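Long-range contact in acyl-CoA dehydrogenase (PDB 3OWA), which probably oxidises acyl-CoA thioesters to enoyl-CoA, using the flavin of its bound FAD as electron acceptor: residues 11-23 with 354-366. Residues are numbered along the deposited sequence; the frame is centred on the assembly and turned at random. Where two conformers were deposited one is given.
Sequences AVKGGSFLVDEIT and IAEYAIECSLNKV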
# COMPACT_ATOMS: atom_id res chain seq x y z
N ALA A 11 5.12 36.99 -13.09
CA ALA A 11 4.75 35.73 -12.37
C ALA A 11 5.99 34.97 -11.86
O ALA A 11 7.13 35.42 -12.04
CB ALA A 11 3.87 34.84 -13.26
N VAL A 12 5.74 33.83 -11.19
CA VAL A 12 6.77 33.00 -10.54
C VAL A 12 7.26 31.92 -11.51
O VAL A 12 6.44 31.26 -12.16
CB VAL A 12 6.18 32.38 -9.24
CG1 VAL A 12 6.98 31.18 -8.74
CG2 VAL A 12 6.04 33.44 -8.16
N LYS A 13 8.57 31.72 -11.63
CA LYS A 13 9.09 30.73 -12.57
C LYS A 13 8.93 29.30 -12.07
O LYS A 13 8.95 29.05 -10.86
CB LYS A 13 10.55 30.97 -12.91
CG LYS A 13 10.75 32.02 -13.99
CD LYS A 13 12.21 32.24 -14.33
CE LYS A 13 12.34 33.16 -15.56
NZ LYS A 13 13.71 33.73 -15.75
N GLY A 14 8.77 28.37 -13.01
CA GLY A 14 8.73 26.96 -12.68
C GLY A 14 10.01 26.49 -12.03
O GLY A 14 11.11 26.77 -12.52
N GLY A 15 9.87 25.80 -10.89
CA GLY A 15 11.01 25.27 -10.16
C GLY A 15 11.72 26.27 -9.26
O GLY A 15 12.65 25.91 -8.54
N SER A 16 11.27 27.52 -9.26
CA SER A 16 11.95 28.56 -8.48
C SER A 16 11.71 28.43 -6.98
O SER A 16 12.52 28.93 -6.18
CB SER A 16 11.63 29.98 -9.00
OG SER A 16 10.26 30.34 -8.82
N PHE A 17 10.64 27.73 -6.59
CA PHE A 17 10.40 27.46 -5.17
C PHE A 17 11.63 26.84 -4.49
O PHE A 17 11.80 26.96 -3.28
CB PHE A 17 9.18 26.55 -4.97
CG PHE A 17 9.37 25.14 -5.49
CD1 PHE A 17 9.94 24.15 -4.70
CD2 PHE A 17 8.96 24.81 -6.79
CE1 PHE A 17 10.12 22.85 -5.19
CE2 PHE A 17 9.12 23.51 -7.28
CZ PHE A 17 9.71 22.53 -6.48
N LEU A 18 12.48 26.17 -5.25
CA LEU A 18 13.62 25.48 -4.70
C LEU A 18 14.74 26.44 -4.23
O LEU A 18 15.59 26.07 -3.42
CB LEU A 18 14.18 24.50 -5.73
CG LEU A 18 15.47 23.77 -5.33
CD1 LEU A 18 15.30 23.03 -4.00
CD2 LEU A 18 15.97 22.82 -6.43
N VAL A 19 14.70 27.66 -4.74
CA VAL A 19 15.84 28.58 -4.69
C VAL A 19 15.45 29.99 -4.21
O VAL A 19 16.31 30.78 -3.81
CB VAL A 19 16.53 28.61 -6.09
CG1 VAL A 19 17.18 29.91 -6.37
CG2 VAL A 19 17.53 27.48 -6.22
N ASP A 20 14.16 30.31 -4.23
CA ASP A 20 13.70 31.64 -3.88
C ASP A 20 12.74 31.56 -2.71
O ASP A 20 12.09 30.54 -2.50
CB ASP A 20 13.01 32.32 -5.07
CG ASP A 20 13.98 32.68 -6.19
OD1 ASP A 20 15.17 32.94 -5.91
OD2 ASP A 20 13.56 32.71 -7.37
N GLU A 21 12.64 32.65 -1.97
CA GLU A 21 11.82 32.70 -0.78
C GLU A 21 10.40 33.09 -1.19
O GLU A 21 10.05 34.27 -1.16
CB GLU A 21 12.43 33.72 0.21
CG GLU A 21 12.42 33.31 1.67
CD GLU A 21 11.18 33.81 2.42
OE1 GLU A 21 10.05 33.58 1.93
OE2 GLU A 21 11.35 34.42 3.50
N ILE A 22 9.59 32.11 -1.59
CA ILE A 22 8.23 32.37 -2.07
C ILE A 22 7.34 32.95 -0.97
O ILE A 22 7.42 32.54 0.18
CB ILE A 22 7.57 31.10 -2.68
CG1 ILE A 22 8.48 30.42 -3.71
CG2 ILE A 22 6.15 31.43 -3.21
CD1 ILE A 22 8.80 31.21 -4.97
N THR A 23 6.48 33.88 -1.35
CA THR A 23 5.71 34.67 -0.43
C THR A 23 4.22 34.30 -0.50
O THR A 23 3.76 33.82 -1.54
CB THR A 23 5.93 36.17 -0.80
OG1 THR A 23 6.04 36.95 0.39
CG2 THR A 23 4.84 36.72 -1.68
N ILE A 354 1.44 26.09 -18.92
CA ILE A 354 1.53 24.98 -17.98
C ILE A 354 2.85 24.24 -18.08
O ILE A 354 3.36 23.83 -17.06
CB ILE A 354 0.34 23.99 -18.08
CG1 ILE A 354 0.41 22.94 -16.97
CG2 ILE A 354 0.26 23.38 -19.47
CD1 ILE A 354 0.26 23.53 -15.52
N ALA A 355 3.39 24.09 -19.29
CA ALA A 355 4.68 23.42 -19.47
C ALA A 355 5.76 24.09 -18.60
O ALA A 355 6.66 23.41 -18.11
CB ALA A 355 5.10 23.39 -20.95
N GLU A 356 5.61 25.39 -18.35
CA GLU A 356 6.51 26.16 -17.45
C GLU A 356 6.61 25.45 -16.10
O GLU A 356 7.68 25.41 -15.47
CB GLU A 356 5.98 27.59 -17.27
CG GLU A 356 6.64 28.40 -16.18
CD GLU A 356 8.10 28.73 -16.51
OE1 GLU A 356 8.47 28.72 -17.70
OE2 GLU A 356 8.88 29.00 -15.57
N TYR A 357 5.48 24.85 -15.69
CA TYR A 357 5.41 24.21 -14.39
C TYR A 357 5.42 22.68 -14.45
O TYR A 357 4.79 22.02 -13.62
CB TYR A 357 4.20 24.73 -13.63
CG TYR A 357 4.24 26.24 -13.57
CD1 TYR A 357 3.35 27.00 -14.31
CD2 TYR A 357 5.19 26.89 -12.79
CE1 TYR A 357 3.40 28.38 -14.28
CE2 TYR A 357 5.24 28.25 -12.73
CZ TYR A 357 4.36 29.00 -13.48
OH TYR A 357 4.41 30.37 -13.43
N ALA A 358 6.15 22.12 -15.42
CA ALA A 358 6.25 20.66 -15.56
C ALA A 358 6.74 20.00 -14.27
O ALA A 358 6.27 18.92 -13.94
CB ALA A 358 7.13 20.24 -16.74
N ILE A 359 7.66 20.65 -13.55
CA ILE A 359 8.17 20.09 -12.30
C ILE A 359 7.06 19.93 -11.25
O ILE A 359 6.86 18.85 -10.72
CB ILE A 359 9.36 20.86 -11.72
CG1 ILE A 359 10.58 20.67 -12.60
CG2 ILE A 359 9.64 20.39 -10.29
CD1 ILE A 359 11.73 21.68 -12.31
N GLU A 360 6.39 21.03 -10.96
CA GLU A 360 5.26 21.04 -10.05
C GLU A 360 4.17 20.01 -10.45
O GLU A 360 3.60 19.35 -9.59
CB GLU A 360 4.69 22.47 -9.96
CG GLU A 360 5.67 23.48 -9.32
CD GLU A 360 6.66 24.14 -10.32
OE1 GLU A 360 7.25 25.17 -9.93
OE2 GLU A 360 6.86 23.65 -11.47
N CYS A 361 3.90 19.86 -11.75
CA CYS A 361 2.90 18.87 -12.22
C CYS A 361 3.29 17.44 -11.87
O CYS A 361 2.44 16.65 -11.40
CB CYS A 361 2.69 18.97 -13.75
SG CYS A 361 1.86 20.51 -14.28
N SER A 362 4.55 17.10 -12.11
CA SER A 362 5.06 15.75 -11.80
C SER A 362 5.05 15.51 -10.30
O SER A 362 4.64 14.43 -9.84
CB SER A 362 6.47 15.57 -12.35
OG SER A 362 6.42 15.04 -13.67
N LEU A 363 5.47 16.50 -9.52
CA LEU A 363 5.37 16.39 -8.05
C LEU A 363 3.95 16.13 -7.56
O LEU A 363 3.77 15.32 -6.67
CB LEU A 363 5.95 17.61 -7.32
CG LEU A 363 7.39 18.03 -7.65
CD1 LEU A 363 7.73 19.33 -6.90
CD2 LEU A 363 8.42 16.91 -7.38
N ASN A 364 2.99 16.87 -8.09
CA ASN A 364 1.58 16.73 -7.69
C ASN A 364 1.09 15.34 -8.01
O ASN A 364 0.39 14.70 -7.21
CB ASN A 364 0.70 17.71 -8.46
CG ASN A 364 0.80 19.15 -7.95
OD1 ASN A 364 1.32 19.45 -6.86
ND2 ASN A 364 0.29 20.05 -8.76
N LYS A 365 1.45 14.85 -9.19
CA LYS A 365 0.99 13.56 -9.59
C LYS A 365 1.50 12.45 -8.66
O LYS A 365 0.71 11.59 -8.23
CB LYS A 365 1.37 13.28 -11.05
CG LYS A 365 0.71 12.04 -11.64
CD LYS A 365 1.56 10.81 -11.50
CE LYS A 365 0.77 9.59 -11.86
NZ LYS A 365 1.59 8.33 -11.88
N VAL A 366 2.81 12.45 -8.37
CA VAL A 366 3.38 11.45 -7.51
C VAL A 366 2.89 11.64 -6.09
O VAL A 366 2.49 10.68 -5.41
CB VAL A 366 4.95 11.49 -7.50
CG1 VAL A 366 5.49 10.48 -6.46
CG2 VAL A 366 5.51 11.21 -8.89
O HOH W 1 7.81 27.54 -8.44
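Three side chains around the N-terminal end of helix 358-383, Glu356 and Tyr357 just before it and Glu360 in its first turn, grip the backbone of the N-terminal loop at Val12, Gly14 and Gly15. The contact is largely buried and ties the loop ahead of helix 35-52 to the C-terminal helical domain. Tyr357, the N-cap of the helix, gives its OH to Val12 O at 2.6 Å. The bond runs almost straight out from the carbonyl. Glu356 CG lies over the centre of one face of the Tyr357 ring. The Glu356 carboxylate reaches on to the loop, where Gly14 N donates to Glu356 OE2 at 2.6 Å, on the anti side. The Glu356 chain leaves with CG anti to its own N (chi1 169°) and bends at chi2, which carries OE2 to that amide. A weak, long ion pair links the same oxygen to Arg335. Gly14 is pressed close: its CA sits 3.5 Å from Tyr357 CD2 and makes a CA-H...O contact with Glu356 O. The next amide, Gly15 N, donates nearly straight to the syn side of Glu360 OE1 at 2.9 Å. That buried oxygen also takes a bond from a water, which donates to Lys13 O as well. Glu360 OE1 further lies at the edge of the Phe17 ring, in its plane, 3.6 Å from Phe17 CD2. At the far end of the ring the neighbour is apolar: Phe17 CZ is 3.8 Å from Leu363 CD1. Tyr504 of helix 490-520 meets the same ring. Lys13 to Ser16 form a type II beta turn, with Gly15 at positive phi, closed by Ser16 N on Lys13 O, with Ser16 OG donating to the same oxygen. The whole is a type II beta turn whose two glycine amides are bound by glutamate carboxylates, docked at the N-terminal end of a helix of the all-helical C-terminal domain of the acyl-CoA dehydrogenase fold.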